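Local coordinates for uncharacterized HTH-type transcriptional regulator YydK (Bacillus subtilis subsp. subtilis, PDB 3BWG), which probably binds DNA and regulates transcription as a member of the GntR family, carrying a UTRA domain beside its predicted helix-turn-helix, at residues Y124-V129 against E140-T145; S97-L102 against L152-V157. One frame throughout, in Å; residues are numbered along the deposited sequence.

Overall arrangement
Both contacts lie in the UTRA domain, their centres about 9 Å apart. Strand 95-105 comes first along the chain, then the hairpin of strands 123-132 and 135-145, then helix 154-157, so the hairpin pairing of contact 1 falls within the sequence spanned by contact 2. The six-stranded antiparallel sheet relates them: strand 95-105, outermost within this chain, pairs with strand 123-132, as the Lys-127 O to Ile-100 N distance of 2.8 Å indicates. Helix 154-157 lies against the outer strand. The two contacts thus join the outer strand, the hairpin and the short helix into one continuous part of the UTRA domain.

Contact 1 of 2, residues Y124-V129 against E140-T145; sequences YYVKRV and EESYYT. With EDO (1,2-ethanediol), chain H.
Glu-140 pairs with Arg-128 of segment 124-129 through two backbone hydrogen bonds, and a salt bridge joins their side chains. Its OE2 takes both Arg-128 NE, at 2.9 Å, and Arg-128 NH2, at 3.2 Å. Both nitrogens arrive from one face of the carboxylate, NE well above its plane, while OE2 stays close to the guanidinium plane; the two flat groups are steeply inclined to each other. Arg-128 NH1 goes to the carbonyls of Val-157 and His-159, so an alanine in place of Arg-128 would probably leave the buried carboxylate without its cationic mate and those carbonyls without this donor. Glu-141, on the other face of the sheet, receives Tyr-125 OH on OE1 at a very short 2.5 Å. CG of Tyr-125 lies opposite the backbone N (chi1 169°), which leans the ring obliquely forward, toward this carboxylate, whose plane is perpendicular to the ring. The second oxygen, OE2, accepts from O2 of a 1,2-ethanediol, probably a crystallisation additive, at 2.6 Å. Ser-142 and Val-126 form the next hydrogen-bonded pair, with N to O distances of 2.9 Å both ways. With the 162° angle between strand directions, this is antiparallel pairing, and since strand 135-145 follows strand 123-132 directly in the chain, the two form a beta hairpin in the interior of the six-stranded sheet: strand 95-105 flanks 123-132, and strand 215-224 flanks 135-145. Tyr-143 lies alongside Tyr-125, its CE1 3.7 Å from Tyr-125 CD1, with ring planes inclined at 57°. Back on the face of Glu-140 and Ser-142, Tyr-144 turns its ring edge to Tyr-124 O and brings CE2 to 3.6 Å from Val-126 CG1, while its backbone N and O are both bonded to Tyr-124.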
ATOM      1  N   TYR B 124      22.139   5.049 -15.180  1.00 38.30           N
ATOM      2  CA  TYR B 124      22.890   5.348 -13.951  1.00 39.16           C
ATOM      3  C   TYR B 124      22.688   4.241 -12.944  1.00 40.25           C
ATOM      4  O   TYR B 124      21.547   3.863 -12.673  1.00 39.72           O
ATOM      5  CB  TYR B 124      22.421   6.623 -13.279  1.00 39.68           C
ATOM      6  CG  TYR B 124      23.091   7.814 -13.827  1.00 39.80           C
ATOM      7  CD1 TYR B 124      22.424   8.668 -14.712  1.00 39.46           C
ATOM      8  CD2 TYR B 124      24.414   8.060 -13.524  1.00 38.38           C
ATOM      9  CE1 TYR B 124      23.062   9.772 -15.239  1.00 39.42           C
ATOM     10  CE2 TYR B 124      25.087   9.156 -14.067  1.00 39.14           C
ATOM     11  CZ  TYR B 124      24.411  10.008 -14.906  1.00 40.02           C
ATOM     12  OH  TYR B 124      25.084  11.086 -15.428  1.00 40.94           O
ATOM     13  N   TYR B 125      23.783   3.749 -12.361  1.00 39.49           N
ATOM     14  CA  TYR B 125      23.672   2.693 -11.371  1.00 40.90           C
ATOM     15  C   TYR B 125      24.035   3.232 -10.020  1.00 41.40           C
ATOM     16  O   TYR B 125      25.081   3.846  -9.870  1.00 40.92           O
ATOM     17  CB  TYR B 125      24.616   1.540 -11.730  1.00 40.54           C
ATOM     18  CG  TYR B 125      24.799   0.502 -10.647  1.00 41.15           C
ATOM     19  CD1 TYR B 125      23.829  -0.482 -10.446  1.00 41.52           C
ATOM     20  CD2 TYR B 125      25.957   0.475  -9.842  1.00 41.23           C
ATOM     21  CE1 TYR B 125      23.976  -1.426  -9.474  1.00 41.58           C
ATOM     22  CE2 TYR B 125      26.122  -0.504  -8.861  1.00 40.73           C
ATOM     23  CZ  TYR B 125      25.108  -1.443  -8.684  1.00 41.21           C
ATOM     24  OH  TYR B 125      25.189  -2.447  -7.748  1.00 40.70           O
ATOM     25  N   VAL B 126      23.196   2.984  -9.022  1.00 41.15           N
ATOM     26  CA  VAL B 126      23.565   3.396  -7.676  1.00 41.57           C
ATOM     27  C   VAL B 126      23.501   2.283  -6.645  1.00 41.56           C
ATOM     28  O   VAL B 126      22.606   1.430  -6.681  1.00 41.84           O
ATOM     29  CB  VAL B 126      22.944   4.792  -7.222  1.00 43.51           C
ATOM     30  CG1 VAL B 126      22.153   5.461  -8.316  1.00 41.55           C
ATOM     31  CG2 VAL B 126      22.262   4.758  -5.845  1.00 43.16           C
ATOM     32  N   LYS B 127      24.526   2.221  -5.807  1.00 38.94           N
ATOM     33  CA  LYS B 127      24.590   1.240  -4.758  1.00 38.78           C
ATOM     34  C   LYS B 127      24.832   2.060  -3.478  1.00 39.10           C
ATOM     35  O   LYS B 127      25.802   2.841  -3.414  1.00 37.52           O
ATOM     36  CB  LYS B 127      25.733   0.262  -5.019  1.00 38.34           C
ATOM     37  CG  LYS B 127      25.825  -0.835  -3.952  1.00 41.60           C
ATOM     38  CD  LYS B 127      27.143  -1.634  -3.964  1.00 42.50           C
ATOM     39  CE  LYS B 127      27.089  -2.729  -5.029  1.00 44.48           C
ATOM     40  NZ  LYS B 127      28.384  -3.503  -4.972  1.00 46.38           N
ATOM     41  N   ARG B 128      23.938   1.933  -2.491  1.00 37.07           N
ATOM     42  CA  ARG B 128      24.067   2.730  -1.283  1.00 37.67           C
ATOM     43  C   ARG B 128      23.462   2.058  -0.052  1.00 38.16           C
ATOM     44  O   ARG B 128      22.521   1.236  -0.137  1.00 37.51           O
ATOM     45  CB  ARG B 128      23.526   4.161  -1.500  1.00 39.54           C
ATOM     46  CG  ARG B 128      22.022   4.327  -1.521  1.00 39.55           C
ATOM     47  CD  ARG B 128      21.604   5.721  -1.943  1.00 40.07           C
ATOM     48  NE  ARG B 128      20.167   5.702  -2.217  1.00 41.76           N
ATOM     49  CZ  ARG B 128      19.362   6.757  -2.237  1.00 42.67           C
ATOM     50  NH1 ARG B 128      19.835   7.978  -2.009  1.00 41.92           N
ATOM     51  NH2 ARG B 128      18.074   6.574  -2.490  1.00 43.16           N
ATOM     52  N   VAL B 129      24.050   2.363   1.089  1.00 37.15           N
ATOM     53  CA  VAL B 129      23.487   1.951   2.356  1.00 38.56           C
ATOM     54  C   VAL B 129      22.871   3.204   2.902  1.00 38.82           C
ATOM     55  O   VAL B 129      23.464   4.306   2.821  1.00 40.24           O
ATOM     56  CB  VAL B 129      24.556   1.372   3.328  1.00 38.62           C
ATOM     57  CG1 VAL B 129      23.939   0.925   4.705  1.00 38.27           C
ATOM     58  CG2 VAL B 129      25.301   0.204   2.657  1.00 39.97           C
ATOM     59  N   GLU B 140      20.623  -0.753  -0.866  1.00 39.07           N
ATOM     60  CA  GLU B 140      19.904  -0.586  -2.103  1.00 40.66           C
ATOM     61  C   GLU B 140      20.761  -0.601  -3.374  1.00 41.02           C
ATOM     62  O   GLU B 140      21.865  -0.089  -3.420  1.00 40.67           O
ATOM     63  CB  GLU B 140      19.072   0.702  -2.030  1.00 42.01           C
ATOM     64  CG  GLU B 140      18.847   1.446  -3.366  1.00 44.67           C
ATOM     65  CD  GLU B 140      18.248   2.842  -3.188  1.00 45.27           C
ATOM     66  OE1 GLU B 140      17.627   3.350  -4.117  1.00 47.92           O
ATOM     67  OE2 GLU B 140      18.360   3.425  -2.101  1.00 48.99           O
ATOM     68  N   GLU B 141      20.202  -1.149  -4.440  1.00 41.10           N
ATOM     69  CA  GLU B 141      20.762  -0.968  -5.752  1.00 40.12           C
ATOM     70  C   GLU B 141      19.627  -0.386  -6.547  1.00 39.89           C
ATOM     71  O   GLU B 141      18.490  -0.913  -6.505  1.00 37.71           O
ATOM     72  CB  GLU B 141      21.161  -2.315  -6.364  1.00 41.18           C
ATOM     73  CG  GLU B 141      22.455  -2.917  -5.832  1.00 42.07           C
ATOM     74  CD  GLU B 141      22.773  -4.266  -6.508  1.00 42.77           C
ATOM     75  OE1 GLU B 141      23.599  -4.312  -7.459  1.00 42.06           O
ATOM     76  OE2 GLU B 141      22.169  -5.280  -6.091  1.00 44.24           O
ATOM     77  N   SER B 142      19.899   0.713  -7.254  1.00 39.76           N
ATOM     78  CA  SER B 142      18.918   1.224  -8.190  1.00 41.27           C
ATOM     79  C   SER B 142      19.485   1.561  -9.553  1.00 40.97           C
ATOM     80  O   SER B 142      20.688   1.764  -9.723  1.00 40.25           O
ATOM     81  CB  SER B 142      18.132   2.381  -7.605  1.00 41.28           C
ATOM     82  OG  SER B 142      18.985   3.196  -6.864  1.00 48.25           O
ATOM     83  N   TYR B 143      18.591   1.589 -10.534  1.00 40.39           N
ATOM     84  CA  TYR B 143      18.981   1.765 -11.908  1.00 39.87           C
ATOM     85  C   TYR B 143      18.077   2.784 -12.533  1.00 38.87           C
ATOM     86  O   TYR B 143      16.888   2.609 -12.552  1.00 38.31           O
ATOM     87  CB  TYR B 143      18.811   0.446 -12.667  1.00 40.28           C
ATOM     88  CG  TYR B 143      19.411  -0.775 -12.005  1.00 40.52           C
ATOM     89  CD1 TYR B 143      20.608  -1.323 -12.471  1.00 39.92           C
ATOM     90  CD2 TYR B 143      18.751  -1.413 -10.958  1.00 40.16           C
ATOM     91  CE1 TYR B 143      21.134  -2.482 -11.894  1.00 41.33           C
ATOM     92  CE2 TYR B 143      19.269  -2.540 -10.366  1.00 41.89           C
ATOM     93  CZ  TYR B 143      20.461  -3.073 -10.828  1.00 41.15           C
ATOM     94  OH  TYR B 143      20.965  -4.202 -10.233  1.00 42.11           O
ATOM     95  N   TYR B 144      18.660   3.814 -13.118  1.00 40.50           N
ATOM     96  CA  TYR B 144      17.896   4.914 -13.712  1.00 40.37           C
ATOM     97  C   TYR B 144      18.193   5.016 -15.167  1.00 39.01           C
ATOM     98  O   TYR B 144      19.346   5.083 -15.533  1.00 39.51           O
ATOM     99  CB  TYR B 144      18.300   6.235 -13.048  1.00 40.70           C
ATOM    100  CG  TYR B 144      18.024   6.224 -11.588  1.00 41.07           C
ATOM    101  CD1 TYR B 144      16.878   6.844 -11.052  1.00 40.33           C
ATOM    102  CD2 TYR B 144      18.894   5.586 -10.730  1.00 41.38           C
ATOM    103  CE1 TYR B 144      16.636   6.800  -9.678  1.00 42.50           C
ATOM    104  CE2 TYR B 144      18.672   5.537  -9.388  1.00 42.49           C
ATOM    105  CZ  TYR B 144      17.558   6.136  -8.867  1.00 42.45           C
ATOM    106  OH  TYR B 144      17.407   6.035  -7.510  1.00 46.19           O
ATOM    107  N   THR B 145      17.153   5.079 -15.989  1.00 38.84           N
ATOM    108  CA  THR B 145      17.315   5.267 -17.451  1.00 39.21           C
ATOM    109  C   THR B 145      17.973   6.596 -17.703  1.00 37.70           C
ATOM    110  O   THR B 145      17.414   7.596 -17.357  1.00 40.53           O
ATOM    111  CB  THR B 145      15.967   5.192 -18.192  1.00 37.69           C
ATOM    112  OG1 THR B 145      15.315   3.955 -17.850  1.00 39.07           O
ATOM    113  CG2 THR B 145      16.174   5.224 -19.714  1.00 38.20           C
TER
HETATM  114  C1  EDO H 237      19.185  -5.099  -2.424  1.00 39.39           C
HETATM  115  O1  EDO H 237      19.418  -6.240  -1.605  1.00 43.20           O
HETATM  116  C2  EDO H 237      20.413  -4.901  -3.281  1.00 39.66           C
HETATM  117  O2  EDO H 237      20.391  -5.923  -4.286  1.00 39.49           O

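Contact 2 of 2, residues S97-L102 against L152-V157; sequences SKVIEL and LNNEIV
Val-99 holds CG1 opposite its backbone N (chi1 180°) and CG2 opposite its carbonyl carbon, a setting that presents both methyls to helix 154-157. Val-157 answers with its own CG1 roughly anti to the backbone N (chi1 157°), and the two side chains cross at about a right angle. Their meeting point is tight for two carbons, with Val-99 CG2 only 3.5 Å from Val-157 CG1. Val-99 CG1 lies 3.7 Å from Asn-154 ND2, the valine and amide side chains sliding past one another in opposite directions. The amide of Asn-154, an exposed residue, lies at the margin of the apolar patch.

Leu-102 divides its two methyls. CD2 packs on the backbone leading into the helix, 3.4 Å from Asn-153 C. CD1 is 4.1 Å from Val-157 CG2 and equally far from Leu-152 CB, so this branch bridges Leu-152 in the loop and the single helical turn. A bulge lies between the two main contact residues of the strand: Lys-127 is bonded through its backbone to both Ile-100 and Glu-101, the pattern of a classic beta bulge. This explains why Val-99 and Leu-102, three positions apart, both point toward the helical segment.

Asn-153 fixes the start of that segment as its N-cap: OD1 accepts from Ile-156 N at 3.1 Å, with a nearly straight N-H...O angle of 172°. The geometry is that of an N-capped helical turn laid by apolar contacts against a bulged strand, outermost within this chain in the antiparallel sheet of the UTRA domain.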
ATOM      1  N   SER B  97      22.783   8.672   3.744  1.00 52.93           N
ATOM      2  CA  SER B  97      23.249   7.687   2.783  1.00 51.83           C
ATOM      3  C   SER B  97      24.760   7.722   2.634  1.00 51.12           C
ATOM      4  O   SER B  97      25.375   8.794   2.591  1.00 52.32           O
ATOM      5  CB  SER B  97      22.609   7.908   1.396  1.00 51.12           C
ATOM      6  OG  SER B  97      21.225   7.671   1.406  1.00 50.39           O
ATOM      7  N   LYS B  98      25.330   6.528   2.550  1.00 49.93           N
ATOM      8  CA  LYS B  98      26.694   6.287   2.135  1.00 49.06           C
ATOM      9  C   LYS B  98      26.641   5.718   0.696  1.00 46.92           C
ATOM     10  O   LYS B  98      26.057   4.669   0.472  1.00 45.44           O
ATOM     11  CB  LYS B  98      27.302   5.266   3.095  1.00 51.38           C
ATOM     12  CG  LYS B  98      28.765   4.949   2.930  1.00 54.53           C
ATOM     13  CD  LYS B  98      29.186   4.039   4.094  1.00 56.59           C
ATOM     14  CE  LYS B  98      30.338   3.094   3.745  1.00 58.00           C
ATOM     15  NZ  LYS B  98      31.699   3.707   3.940  1.00 59.24           N
ATOM     16  N   VAL B  99      27.223   6.429  -0.267  1.00 44.01           N
ATOM     17  CA  VAL B  99      27.230   5.966  -1.638  1.00 43.79           C
ATOM     18  C   VAL B  99      28.381   4.996  -1.777  1.00 42.57           C
ATOM     19  O   VAL B  99      29.513   5.353  -1.534  1.00 45.16           O
ATOM     20  CB  VAL B  99      27.390   7.125  -2.670  1.00 42.44           C
ATOM     21  CG1 VAL B  99      27.398   6.594  -4.098  1.00 39.72           C
ATOM     22  CG2 VAL B  99      26.283   8.126  -2.512  1.00 41.86           C
ATOM     23  N   ILE B 100      28.079   3.773  -2.173  1.00 41.25           N
ATOM     24  CA  ILE B 100      29.092   2.776  -2.389  1.00 40.40           C
ATOM     25  C   ILE B 100      29.563   2.850  -3.836  1.00 40.71           C
ATOM     26  O   ILE B 100      30.766   2.796  -4.083  1.00 40.83           O
ATOM     27  CB  ILE B 100      28.595   1.366  -2.030  1.00 39.40           C
ATOM     28  CG1 ILE B 100      28.112   1.340  -0.588  1.00 39.90           C
ATOM     29  CG2 ILE B 100      29.742   0.329  -2.203  1.00 38.34           C
ATOM     30  CD1 ILE B 100      27.171   0.233  -0.302  1.00 41.39           C
ATOM     31  N   GLU B 101      28.620   2.956  -4.780  1.00 39.47           N
ATOM     32  CA  GLU B 101      28.937   3.095  -6.194  1.00 40.95           C
ATOM     33  C   GLU B 101      27.955   4.063  -6.889  1.00 40.57           C
ATOM     34  O   GLU B 101      26.788   4.153  -6.527  1.00 40.17           O
ATOM     35  CB  GLU B 101      28.834   1.747  -6.907  1.00 41.00           C
ATOM     36  CG  GLU B 101      30.014   0.776  -6.748  1.00 44.73           C
ATOM     37  CD  GLU B 101      29.793  -0.514  -7.568  1.00 45.73           C
ATOM     38  OE1 GLU B 101      30.067  -0.516  -8.794  1.00 48.13           O
ATOM     39  OE2 GLU B 101      29.321  -1.523  -6.999  1.00 46.31           O
ATOM     40  N   LEU B 102      28.443   4.782  -7.887  1.00 38.97           N
ATOM     41  CA  LEU B 102      27.595   5.533  -8.776  1.00 40.14           C
ATOM     42  C   LEU B 102      28.378   5.607 -10.036  1.00 40.31           C
ATOM     43  O   LEU B 102      29.515   6.073 -10.013  1.00 41.37           O
ATOM     44  CB  LEU B 102      27.325   6.951  -8.246  1.00 39.45           C
ATOM     45  CG  LEU B 102      26.735   8.025  -9.177  1.00 39.64           C
ATOM     46  CD1 LEU B 102      25.305   7.741  -9.660  1.00 39.01           C
ATOM     47  CD2 LEU B 102      26.820   9.391  -8.515  1.00 39.24           C
ATOM     48  N   LEU B 152      23.435  12.501 -12.767  1.00 42.64           N
ATOM     49  CA  LEU B 152      23.407  12.285 -11.331  1.00 41.13           C
ATOM     50  C   LEU B 152      24.805  12.529 -10.780  1.00 39.97           C
ATOM     51  O   LEU B 152      25.814  12.312 -11.467  1.00 40.63           O
ATOM     52  CB  LEU B 152      22.934  10.844 -10.982  1.00 41.75           C
ATOM     53  CG  LEU B 152      21.444  10.498 -11.194  1.00 41.29           C
ATOM     54  CD1 LEU B 152      21.112   8.963 -10.942  1.00 40.20           C
ATOM     55  CD2 LEU B 152      20.581  11.420 -10.339  1.00 41.44           C
ATOM     56  N   ASN B 153      24.891  12.998  -9.542  1.00 39.45           N
ATOM     57  CA  ASN B 153      26.216  13.075  -8.895  1.00 38.15           C
ATOM     58  C   ASN B 153      26.183  12.590  -7.465  1.00 38.67           C
ATOM     59  O   ASN B 153      25.129  12.278  -6.944  1.00 37.89           O
ATOM     60  CB  ASN B 153      26.870  14.460  -8.994  1.00 35.73           C
ATOM     61  CG  ASN B 153      26.077  15.538  -8.299  1.00 34.17           C
ATOM     62  OD1 ASN B 153      25.227  15.268  -7.464  1.00 34.82           O
ATOM     63  ND2 ASN B 153      26.345  16.777  -8.661  1.00 33.65           N
ATOM     64  N   ASN B 154      27.351  12.520  -6.838  1.00 39.53           N
ATOM     65  CA  ASN B 154      27.413  12.044  -5.479  1.00 40.83           C
ATOM     66  C   ASN B 154      26.452  12.761  -4.536  1.00 40.00           C
ATOM     67  O   ASN B 154      25.791  12.120  -3.730  1.00 38.57           O
ATOM     68  CB  ASN B 154      28.843  12.081  -4.956  1.00 42.63           C
ATOM     69  CG  ASN B 154      29.201  10.803  -4.220  1.00 46.78           C
ATOM     70  OD1 ASN B 154      29.341  10.811  -2.996  1.00 47.43           O
ATOM     71  ND2 ASN B 154      29.286   9.666  -4.966  1.00 47.90           N
ATOM     72  N   GLU B 155      26.368  14.085  -4.651  1.00 39.71           N
ATOM     73  CA  GLU B 155      25.511  14.875  -3.765  1.00 40.86           C
ATOM     74  C   GLU B 155      24.014  14.506  -3.856  1.00 40.71           C
ATOM     75  O   GLU B 155      23.348  14.305  -2.838  1.00 38.86           O
ATOM     76  CB  GLU B 155      25.730  16.372  -3.979  1.00 40.49           C
ATOM     77  CG  GLU B 155      24.752  17.237  -3.195  1.00 42.81           C
ATOM     78  CD  GLU B 155      25.089  18.711  -3.195  1.00 42.98           C
ATOM     79  OE1 GLU B 155      26.110  19.129  -3.786  1.00 43.39           O
ATOM     80  OE2 GLU B 155      24.332  19.467  -2.567  1.00 44.57           O
ATOM     81  N   ILE B 156      23.494  14.415  -5.076  1.00 40.49           N
ATOM     82  CA  ILE B 156      22.090  14.056  -5.280  1.00 41.07           C
ATOM     83  C   ILE B 156      21.782  12.686  -4.643  1.00 41.52           C
ATOM     84  O   ILE B 156      20.811  12.531  -3.908  1.00 42.07           O
ATOM     85  CB  ILE B 156      21.741  14.051  -6.796  1.00 40.63           C
ATOM     86  CG1 ILE B 156      21.795  15.477  -7.366  1.00 39.85           C
ATOM     87  CG2 ILE B 156      20.393  13.422  -7.036  1.00 41.09           C
ATOM     88  CD1 ILE B 156      22.029  15.537  -8.886  1.00 39.25           C
ATOM     89  N   VAL B 157      22.629  11.707  -4.952  1.00 41.42           N
ATOM     90  CA  VAL B 157      22.482  10.303  -4.561  1.00 41.46           C
ATOM     91  C   VAL B 157      22.759  10.030  -3.050  1.00 43.36           C
ATOM     92  O   VAL B 157      22.340   9.019  -2.512  1.00 43.41           O
ATOM     93  CB  VAL B 157      23.382   9.467  -5.480  1.00 42.05           C
ATOM     94  CG1 VAL B 157      23.723   8.212  -4.866  1.00 44.12           C
ATOM     95  CG2 VAL B 157      22.705   9.263  -6.890  1.00 40.51           C
TER